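Local coordinates for protein probable uracil-DNA glycosylase (Acanthamoeba polyphaga mimivirus, PDB 5X55) that is a probable uracil-DNA glycosylase, a giant-virus member of the uracil DNA glycosylase superfamily with a four-stranded parallel sheet among helices, at residues T99-I104 against L128-E133; P119-N124 against Y157-Q162; Y312-S317 against F351-E356. All blocks are in the same frame, centred on the assembly; numbering follows the deposited sequence.

Contact 1: residues T99-I104 against L128-E133; sequences TEYILI and LLFRPE
Tyr101 and Phe130 meet ring against ring, and no other pair of side chains touches between T99-I104 and L128-E133. Phe130 CE2 does most of the touching. It lies 3.5 Å from Tyr101 CE1 and 3.7 Å from Tyr101 OH, while Phe130 CD2 comes to 3.9 Å from Tyr101 CZ. The two ring planes are inclined at 38°, with centroids 5.3 Å apart, so the rings meet at a slant. No hydrogen bond joins the segments. The contact sets the last turn of the short helix 98-102, near the start of the modelled chain, against the loop between helices 114-117 and 135-142. The CB of Tyr101 already points at the loop, and chi1 of -62°, with CG opposite the carbonyl carbon, carries the ring on to Phe130. Leu128 O sits 3.8 Å above one face of the Phe130 ring, over its centre. Helix 173-177 ties down both sides. Asn176 takes a hydrogen bond from Phe130 N through OD1 and gives one to Leu128 O through ND2, and Asn173 ND2 bonds to Tyr101 O. Leu103 N still bonds to Thr99 O at 2.9 Å, although Leu103 already leaves helical geometry.

Contact 2: residues P119-N124 against Y157-Q162; sequences PDCKVN and YLEKRQ
Cys121 points its side chain at the C-terminal end of helix 146-159, which closes in a Schellman motif. Its CB lies 4.0 Å from Leu158 CB. The next atom, SG, is the tip and has two neighbours. It packs 3.7 Å from Leu158 CB and also comes near the carboxylate of Glu159. The Glu159 chain is bent at chi2 (-70°), which turns its end back toward the sulfur. The backbone of Cys121 also takes part, since its CA is 4.1 Å from Leu158 CD2. The other methyl of Leu158, CD1, faces Val123 CG2 at a looser 4.4 Å. Leu158 is thus shared by two side chains of the loop that follows helix 114-117, and Trp114 of that helix and Ile164 of strand 164-165 touch it too. Ser155, one turn back in helix 146-159, gives the loop a polar hold through a hydrogen bond between its OG and Cys121 O. Lys122, between Cys121 and Val123, is the centre of an inverse gamma turn. In the Schellman motif Arg161 is the C-prime residue, with positive phi (63°). The two bonds of the motif run from Gln162 N to Tyr157 O at 3.1 Å and from Arg161 N to Leu158 O at 3.0 Å.

Contact 3: residues Y312-S317 against F351-E356; sequences YIITSS and FGKINE
Strand 312-316 and helix segment 351-356 run antiparallel, with 171° between their directions and 10.1 Å between their axes. Lys353 carries most of the contact on the helix side. Its chain is bent at chi2 and chi3 and lies along Ile314; the two side chains run side by side but head opposite ways. Lys353 CE comes to 3.4 Å from Ile314 CG2, and Lys353 CB lies 3.7 Å from Ile314 CD1. The aliphatic part of the lysine thus packs on the isoleucine, while NZ continues past CG2. Ile314 CD1 also reaches Ile354 CG1 at 4.1 Å, where these two side chains lie roughly perpendicular. Tyr312 stands on the same side of the strand. With chi1 at -179° its ring swings away from the backbone N, and its hydroxyl ends beside the lysine, 3.9 Å from Lys353 CB. Lys353 O approaches the rim of the tyrosine ring, close to the ring plane. A water joins the two residues, 2.7 Å from Tyr312 OH, and donates to Lys353 O at 2.9 Å. His357, further along the helix, stacks with the Tyr312 ring. Backbone hydrogen bonds join the strand to 291-295, its neighbour in the sheet. The contact therefore places the C-terminal helix 350-360 against an outermost strand of the four-stranded parallel sheet, within the layered alpha/beta fold of the uracil-DNA glycosylase superfamily.

Contacts 1 and 2 cross along the chain, because their segments alternate. Both use the long loop between helices 114-117 and 135-142, with 119-124 and 128-133 separated by just three residues. Their centres are still 22 Å apart. One end of the loop meets helix 146-159 and the other meets helix 98-102. Contact 3 opens after both have closed. It joins helix 350-360 to edge strand 312-316 of the parallel sheet. Its centre is 27 Å from that of contact 1 and 40 Å from that of contact 2, on the opposite side of the chain's centre from contact 2. Contacts 1 and 2 thus link N-terminal helices through one loop, while contact 3 packs the last helix on the sheet.

Contact 1: residues T99-I104 against L128-E133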
loop_
_atom_site.group_PDB
_atom_site.type_symbol
_atom_site.label_atom_id
_atom_site.label_comp_id
_atom_site.label_asym_id
_atom_site.label_seq_id
_atom_site.Cartn_x
_atom_site.Cartn_y
_atom_site.Cartn_z
ATOM N N THR A 99 16.427 -4.977 -3.990
ATOM C CA THR A 99 16.463 -5.425 -2.603
ATOM C C THR A 99 16.915 -4.319 -1.650
ATOM O O THR A 99 16.574 -4.355 -0.460
ATOM C CB THR A 99 17.363 -6.651 -2.507
ATOM O OG1 THR A 99 16.788 -7.686 -3.310
ATOM C CG2 THR A 99 17.484 -7.149 -1.097
ATOM N N GLU A 100 17.659 -3.329 -2.146
ATOM C CA GLU A 100 18.121 -2.272 -1.261
ATOM C C GLU A 100 16.978 -1.356 -0.845
ATOM O O GLU A 100 17.003 -0.813 0.265
ATOM C CB GLU A 100 19.252 -1.492 -1.917
ATOM C CG GLU A 100 20.578 -2.228 -1.822
ATOM C CD GLU A 100 21.718 -1.501 -2.514
ATOM O OE1 GLU A 100 21.681 -1.371 -3.753
ATOM O OE2 GLU A 100 22.647 -1.052 -1.812
ATOM N N TYR A 101 15.957 -1.212 -1.695
ATOM C CA TYR A 101 14.764 -0.431 -1.387
ATOM C C TYR A 101 13.706 -1.236 -0.648
ATOM O O TYR A 101 13.007 -0.690 0.213
ATOM C CB TYR A 101 14.126 0.123 -2.666
ATOM C CG TYR A 101 14.986 1.073 -3.461
ATOM C CD1 TYR A 101 15.077 2.412 -3.116
ATOM C CD2 TYR A 101 15.685 0.634 -4.578
ATOM C CE1 TYR A 101 15.859 3.286 -3.840
ATOM C CE2 TYR A 101 16.464 1.501 -5.320
ATOM C CZ TYR A 101 16.547 2.830 -4.949
ATOM O OH TYR A 101 17.332 3.694 -5.684
ATOM N N ILE A 102 13.522 -2.509 -0.990
ATOM C CA ILE A 102 12.347 -3.190 -0.462
ATOM C C ILE A 102 12.723 -4.030 0.757
ATOM O O ILE A 102 11.906 -4.210 1.668
ATOM C CB ILE A 102 11.634 -4.024 -1.552
ATOM C CG1 ILE A 102 10.236 -4.427 -1.080
ATOM C CG2 ILE A 102 12.423 -5.254 -1.953
ATOM C CD1 ILE A 102 9.269 -3.264 -0.985
ATOM N N LEU A 103 13.956 -4.533 0.809
ATOM C CA LEU A 103 14.394 -5.341 1.949
ATOM C C LEU A 103 15.256 -4.476 2.867
ATOM O O LEU A 103 16.485 -4.503 2.823
ATOM C CB LEU A 103 15.138 -6.584 1.480
ATOM C CG LEU A 103 15.472 -7.498 2.654
ATOM C CD1 LEU A 103 14.191 -8.113 3.168
ATOM C CD2 LEU A 103 16.489 -8.564 2.287
ATOM N N ILE A 104 14.588 -3.728 3.741
ATOM C CA ILE A 104 15.201 -2.643 4.499
ATOM C C ILE A 104 15.564 -3.113 5.902
ATOM O O ILE A 104 14.769 -3.783 6.576
ATOM C CB ILE A 104 14.241 -1.440 4.553
ATOM C CG1 ILE A 104 14.055 -0.854 3.166
ATOM C CG2 ILE A 104 14.731 -0.370 5.522
ATOM C CD1 ILE A 104 12.952 0.154 3.144
ATOM N N LEU A 128 11.317 10.529 -8.003
ATOM C CA LEU A 128 11.202 9.454 -7.033
ATOM C C LEU A 128 10.687 8.158 -7.650
ATOM O O LEU A 128 10.525 7.162 -6.938
ATOM C CB LEU A 128 10.285 9.907 -5.895
ATOM C CG LEU A 128 10.787 11.219 -5.299
ATOM C CD1 LEU A 128 9.856 11.696 -4.212
ATOM C CD2 LEU A 128 12.219 11.038 -4.781
ATOM N N LEU A 129 10.452 8.145 -8.952
ATOM C CA LEU A 129 9.925 6.985 -9.662
ATOM C C LEU A 129 11.026 6.408 -10.552
ATOM O O LEU A 129 11.311 6.950 -11.621
ATOM C CB LEU A 129 8.707 7.404 -10.469
ATOM C CG LEU A 129 7.952 6.294 -11.177
ATOM C CD1 LEU A 129 7.353 5.332 -10.159
ATOM C CD2 LEU A 129 6.900 6.953 -12.035
ATOM N N PHE A 130 11.627 5.292 -10.119
ATOM C CA PHE A 130 12.781 4.682 -10.788
ATOM C C PHE A 130 12.413 3.571 -11.771
ATOM O O PHE A 130 13.316 2.975 -12.373
ATOM C CB PHE A 130 13.755 4.110 -9.747
ATOM C CG PHE A 130 13.940 4.989 -8.531
ATOM C CD1 PHE A 130 14.142 6.371 -8.664
ATOM C CD2 PHE A 130 13.887 4.444 -7.252
ATOM C CE1 PHE A 130 14.319 7.196 -7.538
ATOM C CE2 PHE A 130 14.050 5.263 -6.109
ATOM C CZ PHE A 130 14.267 6.644 -6.255
ATOM N N ARG A 131 11.127 3.256 -11.940
ATOM C CA ARG A 131 10.725 2.122 -12.770
ATOM C C ARG A 131 10.073 2.635 -14.052
ATOM O O ARG A 131 8.959 3.182 -13.998
ATOM C CB ARG A 131 9.777 1.199 -11.996
ATOM C CG ARG A 131 9.285 -0.031 -12.744
ATOM C CD ARG A 131 10.381 -1.103 -12.955
ATOM N NE ARG A 131 10.779 -1.751 -11.712
ATOM C CZ ARG A 131 11.584 -2.812 -11.649
ATOM N NH1 ARG A 131 12.057 -3.343 -12.767
ATOM N NH2 ARG A 131 11.919 -3.347 -10.474
ATOM N N PRO A 132 10.719 2.461 -15.217
ATOM C CA PRO A 132 10.243 3.117 -16.453
ATOM C C PRO A 132 8.851 2.704 -16.905
ATOM O O PRO A 132 8.155 3.513 -17.544
ATOM C CB PRO A 132 11.297 2.707 -17.493
ATOM C CG PRO A 132 12.489 2.310 -16.720
ATOM C CD PRO A 132 11.997 1.754 -15.415
ATOM N N GLU A 133 8.424 1.473 -16.613
ATOM C CA GLU A 133 7.081 1.034 -16.998
ATOM C C GLU A 133 5.957 1.882 -16.394
ATOM O O GLU A 133 4.807 1.725 -16.812
ATOM C CB GLU A 133 6.860 -0.432 -16.605
ATOM C CG GLU A 133 7.824 -1.439 -17.260
ATOM C CD GLU A 133 9.164 -1.574 -16.535
ATOM O OE1 GLU A 133 9.617 -0.593 -15.915
ATOM O OE2 GLU A 133 9.766 -2.675 -16.582
#

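Contact 2: residues P119-N124 against Y157-Q162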
loop_
_atom_site.group_PDB
_atom_site.type_symbol
_atom_site.label_atom_id
_atom_site.label_comp_id
_atom_site.label_asym_id
_atom_site.label_seq_id
_atom_site.Cartn_x
_atom_site.Cartn_y
_atom_site.Cartn_z
ATOM N N PRO A 119 16.724 20.210 -0.578
ATOM C CA PRO A 119 17.155 21.225 0.395
ATOM C C PRO A 119 16.389 22.527 0.281
ATOM O O PRO A 119 16.184 23.210 1.294
ATOM C CB PRO A 119 18.643 21.422 0.068
ATOM C CG PRO A 119 19.044 20.223 -0.692
ATOM C CD PRO A 119 17.830 19.765 -1.442
ATOM N N ASP A 120 15.938 22.878 -0.922
ATOM C CA ASP A 120 15.238 24.127 -1.177
ATOM C C ASP A 120 13.752 23.909 -1.438
ATOM O O ASP A 120 13.091 24.770 -2.028
ATOM C CB ASP A 120 15.914 24.857 -2.340
ATOM C CG ASP A 120 17.403 25.125 -2.072
ATOM O OD1 ASP A 120 17.730 25.751 -1.034
ATOM O OD2 ASP A 120 18.251 24.678 -2.875
ATOM N N CYS A 121 13.223 22.759 -1.009
ATOM C CA CYS A 121 11.793 22.447 -1.027
ATOM C C CYS A 121 11.235 22.377 -2.443
ATOM O O CYS A 121 10.053 22.607 -2.666
ATOM C CB CYS A 121 11.003 23.441 -0.176
ATOM S SG CYS A 121 11.750 23.607 1.468
ATOM N N LYS A 122 12.075 22.014 -3.404
ATOM C CA LYS A 122 11.674 21.923 -4.809
ATOM C C LYS A 122 11.155 20.516 -5.125
ATOM O O LYS A 122 11.748 19.771 -5.913
ATOM C CB LYS A 122 12.863 22.290 -5.690
ATOM C CG LYS A 122 14.074 21.478 -5.253
ATOM C CD LYS A 122 15.411 22.149 -5.371
ATOM C CE LYS A 122 16.283 21.452 -4.369
ATOM N NZ LYS A 122 15.419 21.305 -3.192
ATOM N N VAL A 123 10.028 20.156 -4.492
ATOM C CA VAL A 123 9.529 18.776 -4.565
ATOM C C VAL A 123 9.272 18.381 -6.009
ATOM O O VAL A 123 8.592 19.085 -6.764
ATOM C CB VAL A 123 8.260 18.591 -3.718
ATOM C CG1 VAL A 123 7.570 17.263 -4.089
ATOM C CG2 VAL A 123 8.611 18.583 -2.261
ATOM N N ASN A 124 9.820 17.239 -6.399
ATOM C CA ASN A 124 9.730 16.749 -7.768
ATOM C C ASN A 124 9.451 15.253 -7.677
ATOM O O ASN A 124 10.378 14.439 -7.626
ATOM C CB ASN A 124 11.017 17.060 -8.513
ATOM C CG ASN A 124 10.945 16.732 -9.977
ATOM O OD1 ASN A 124 10.153 15.891 -10.405
ATOM N ND2 ASN A 124 11.808 17.363 -10.759
ATOM N N TYR A 157 4.710 21.689 3.004
ATOM C CA TYR A 157 5.067 20.926 4.204
ATOM C C TYR A 157 6.571 20.967 4.454
ATOM O O TYR A 157 7.015 21.020 5.605
ATOM C CB TYR A 157 4.618 19.464 4.105
ATOM C CG TYR A 157 3.153 19.201 3.834
ATOM C CD1 TYR A 157 2.163 20.118 4.180
ATOM C CD2 TYR A 157 2.763 18.023 3.221
ATOM C CE1 TYR A 157 0.804 19.840 3.910
ATOM C CE2 TYR A 157 1.430 17.744 2.944
ATOM C CZ TYR A 157 0.456 18.638 3.289
ATOM O OH TYR A 157 -0.864 18.306 2.996
ATOM N N LEU A 158 7.376 20.913 3.392
ATOM C CA LEU A 158 8.822 21.017 3.596
ATOM C C LEU A 158 9.239 22.399 4.079
ATOM O O LEU A 158 10.203 22.516 4.851
ATOM C CB LEU A 158 9.580 20.690 2.315
ATOM C CG LEU A 158 10.150 19.284 2.329
ATOM C CD1 LEU A 158 8.996 18.317 2.136
ATOM C CD2 LEU A 158 11.243 19.104 1.266
ATOM N N GLU A 159 8.547 23.454 3.618
ATOM C CA GLU A 159 8.857 24.809 4.078
ATOM C C GLU A 159 8.589 24.981 5.569
ATOM O O GLU A 159 9.318 25.718 6.243
ATOM C CB GLU A 159 8.091 25.848 3.257
ATOM C CG GLU A 159 8.881 26.392 2.063
ATOM C CD GLU A 159 10.046 27.282 2.486
ATOM O OE1 GLU A 159 11.180 26.773 2.628
ATOM O OE2 GLU A 159 9.822 28.499 2.690
ATOM N N LYS A 160 7.579 24.302 6.105
ATOM C CA LYS A 160 7.331 24.313 7.541
ATOM C C LYS A 160 8.157 23.286 8.299
ATOM O O LYS A 160 7.922 23.099 9.496
ATOM C CB LYS A 160 5.851 24.081 7.827
ATOM C CG LYS A 160 4.950 24.998 7.043
ATOM C CD LYS A 160 3.497 24.732 7.342
ATOM C CE LYS A 160 2.637 25.916 6.915
ATOM N NZ LYS A 160 1.220 25.765 7.366
ATOM N N ARG A 161 9.089 22.604 7.628
ATOM C CA ARG A 161 9.995 21.641 8.264
ATOM C C ARG A 161 9.263 20.445 8.878
ATOM O O ARG A 161 9.729 19.877 9.870
ATOM C CB ARG A 161 10.869 22.320 9.322
ATOM C CG ARG A 161 11.727 23.453 8.795
ATOM C CD ARG A 161 12.842 22.964 7.872
ATOM N NE ARG A 161 13.148 23.882 6.788
ATOM C CZ ARG A 161 14.315 24.004 6.161
ATOM N NH1 ARG A 161 15.323 23.221 6.509
ATOM N NH2 ARG A 161 14.461 24.879 5.182
ATOM N N GLN A 162 8.137 20.020 8.296
ATOM C CA GLN A 162 7.453 18.817 8.769
ATOM C C GLN A 162 8.207 17.567 8.337
ATOM O O GLN A 162 8.692 17.485 7.205
ATOM C CB GLN A 162 6.031 18.767 8.226
ATOM C CG GLN A 162 5.176 19.925 8.693
ATOM C CD GLN A 162 3.785 19.885 8.107
ATOM O OE1 GLN A 162 3.502 19.100 7.198
ATOM N NE2 GLN A 162 2.898 20.735 8.632
#

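Contact 3: residues Y312-S317 against F351-E356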
loop_
_atom_site.group_PDB
_atom_site.type_symbol
_atom_site.label_atom_id
_atom_site.label_comp_id
_atom_site.label_asym_id
_atom_site.label_seq_id
_atom_site.Cartn_x
_atom_site.Cartn_y
_atom_site.Cartn_z
ATOM N N TYR A 312 -11.657 -9.126 -9.577
ATOM C CA TYR A 312 -12.103 -9.901 -8.427
ATOM C C TYR A 312 -11.828 -9.116 -7.142
ATOM O O TYR A 312 -10.673 -8.780 -6.859
ATOM C CB TYR A 312 -11.381 -11.245 -8.436
ATOM C CG TYR A 312 -11.738 -12.206 -7.336
ATOM C CD1 TYR A 312 -13.064 -12.496 -7.026
ATOM C CD2 TYR A 312 -10.737 -12.853 -6.625
ATOM C CE1 TYR A 312 -13.381 -13.401 -6.015
ATOM C CE2 TYR A 312 -11.042 -13.757 -5.620
ATOM C CZ TYR A 312 -12.357 -14.030 -5.318
ATOM O OH TYR A 312 -12.626 -14.937 -4.313
ATOM N N ILE A 313 -12.885 -8.833 -6.366
ATOM C CA ILE A 313 -12.804 -8.002 -5.163
ATOM C C ILE A 313 -13.186 -8.831 -3.942
ATOM O O ILE A 313 -14.291 -9.385 -3.880
ATOM C CB ILE A 313 -13.699 -6.757 -5.254
ATOM C CG1 ILE A 313 -13.372 -5.948 -6.517
ATOM C CG2 ILE A 313 -13.511 -5.907 -4.009
ATOM C CD1 ILE A 313 -14.365 -4.845 -6.824
ATOM N N ILE A 314 -12.292 -8.873 -2.960
ATOM C CA ILE A 314 -12.440 -9.651 -1.726
ATOM C C ILE A 314 -12.516 -8.654 -0.586
ATOM O O ILE A 314 -11.603 -7.832 -0.425
ATOM C CB ILE A 314 -11.250 -10.599 -1.504
ATOM C CG1 ILE A 314 -11.117 -11.621 -2.628
ATOM C CG2 ILE A 314 -11.356 -11.308 -0.171
ATOM C CD1 ILE A 314 -9.784 -12.395 -2.538
ATOM N N THR A 315 -13.583 -8.729 0.214
ATOM C CA THR A 315 -13.874 -7.705 1.207
ATOM C C THR A 315 -14.096 -8.312 2.584
ATOM O O THR A 315 -14.817 -9.301 2.729
ATOM C CB THR A 315 -15.116 -6.886 0.809
ATOM O OG1 THR A 315 -14.956 -6.395 -0.525
ATOM C CG2 THR A 315 -15.261 -5.710 1.718
ATOM N N SER A 316 -13.515 -7.686 3.597
ATOM C CA SER A 316 -13.768 -8.054 4.983
ATOM C C SER A 316 -13.477 -6.839 5.852
ATOM O O SER A 316 -13.152 -5.760 5.350
ATOM C CB SER A 316 -12.895 -9.231 5.399
ATOM O OG SER A 316 -11.566 -8.766 5.586
ATOM N N SER A 317 -13.563 -7.024 7.168
ATOM C CA SER A 317 -13.128 -5.965 8.064
ATOM C C SER A 317 -11.598 -5.891 8.099
ATOM O O SER A 317 -10.879 -6.781 7.626
ATOM C CB SER A 317 -13.671 -6.180 9.479
ATOM O OG SER A 317 -12.858 -7.099 10.207
ATOM N N PHE A 351 -6.037 -15.270 1.642
ATOM C CA PHE A 351 -4.961 -15.722 0.773
ATOM C C PHE A 351 -5.318 -17.023 0.081
ATOM O O PHE A 351 -4.863 -17.261 -1.041
ATOM C CB PHE A 351 -3.676 -15.826 1.595
ATOM C CG PHE A 351 -3.319 -14.520 2.252
ATOM C CD1 PHE A 351 -2.563 -13.573 1.574
ATOM C CD2 PHE A 351 -3.804 -14.206 3.521
ATOM C CE1 PHE A 351 -2.263 -12.342 2.163
ATOM C CE2 PHE A 351 -3.496 -12.985 4.125
ATOM C CZ PHE A 351 -2.740 -12.044 3.437
ATOM N N GLY A 352 -6.137 -17.860 0.723
ATOM C CA GLY A 352 -6.725 -18.982 0.016
ATOM C C GLY A 352 -7.580 -18.530 -1.152
ATOM O O GLY A 352 -7.515 -19.104 -2.239
ATOM N N LYS A 353 -8.361 -17.466 -0.956
ATOM C CA LYS A 353 -9.173 -16.945 -2.052
ATOM C C LYS A 353 -8.306 -16.374 -3.175
ATOM O O LYS A 353 -8.601 -16.587 -4.363
ATOM C CB LYS A 353 -10.154 -15.898 -1.519
ATOM C CG LYS A 353 -11.081 -16.472 -0.491
ATOM C CD LYS A 353 -12.492 -15.936 -0.578
ATOM C CE LYS A 353 -12.590 -14.526 -0.044
ATOM N NZ LYS A 353 -14.028 -14.121 0.136
ATOM N N ILE A 354 -7.234 -15.645 -2.825
ATOM C CA ILE A 354 -6.301 -15.175 -3.850
ATOM C C ILE A 354 -5.730 -16.354 -4.632
ATOM O O ILE A 354 -5.625 -16.325 -5.866
ATOM C CB ILE A 354 -5.176 -14.343 -3.217
ATOM C CG1 ILE A 354 -5.719 -13.035 -2.649
ATOM C CG2 ILE A 354 -4.056 -14.105 -4.244
ATOM C CD1 ILE A 354 -4.762 -12.345 -1.680
ATOM N N ASN A 355 -5.325 -17.398 -3.907
ATOM C CA ASN A 355 -4.738 -18.577 -4.525
ATOM C C ASN A 355 -5.699 -19.210 -5.512
ATOM O O ASN A 355 -5.322 -19.544 -6.642
ATOM C CB ASN A 355 -4.370 -19.598 -3.451
ATOM C CG ASN A 355 -3.141 -19.211 -2.676
ATOM O OD1 ASN A 355 -2.389 -18.312 -3.072
ATOM N ND2 ASN A 355 -2.903 -19.917 -1.571
ATOM N N GLU A 356 -6.941 -19.416 -5.079
ATOM C CA GLU A 356 -7.898 -20.097 -5.933
ATOM C C GLU A 356 -8.201 -19.273 -7.171
ATOM O O GLU A 356 -8.310 -19.832 -8.265
ATOM C CB GLU A 356 -9.172 -20.422 -5.157
ATOM C CG GLU A 356 -8.955 -21.421 -4.020
ATOM C CD GLU A 356 -8.048 -22.600 -4.414
ATOM O OE1 GLU A 356 -8.383 -23.342 -5.367
ATOM O OE2 GLU A 356 -6.981 -22.773 -3.776
HETATM O O HOH W 1 -11.424 -17.281 -4.776
#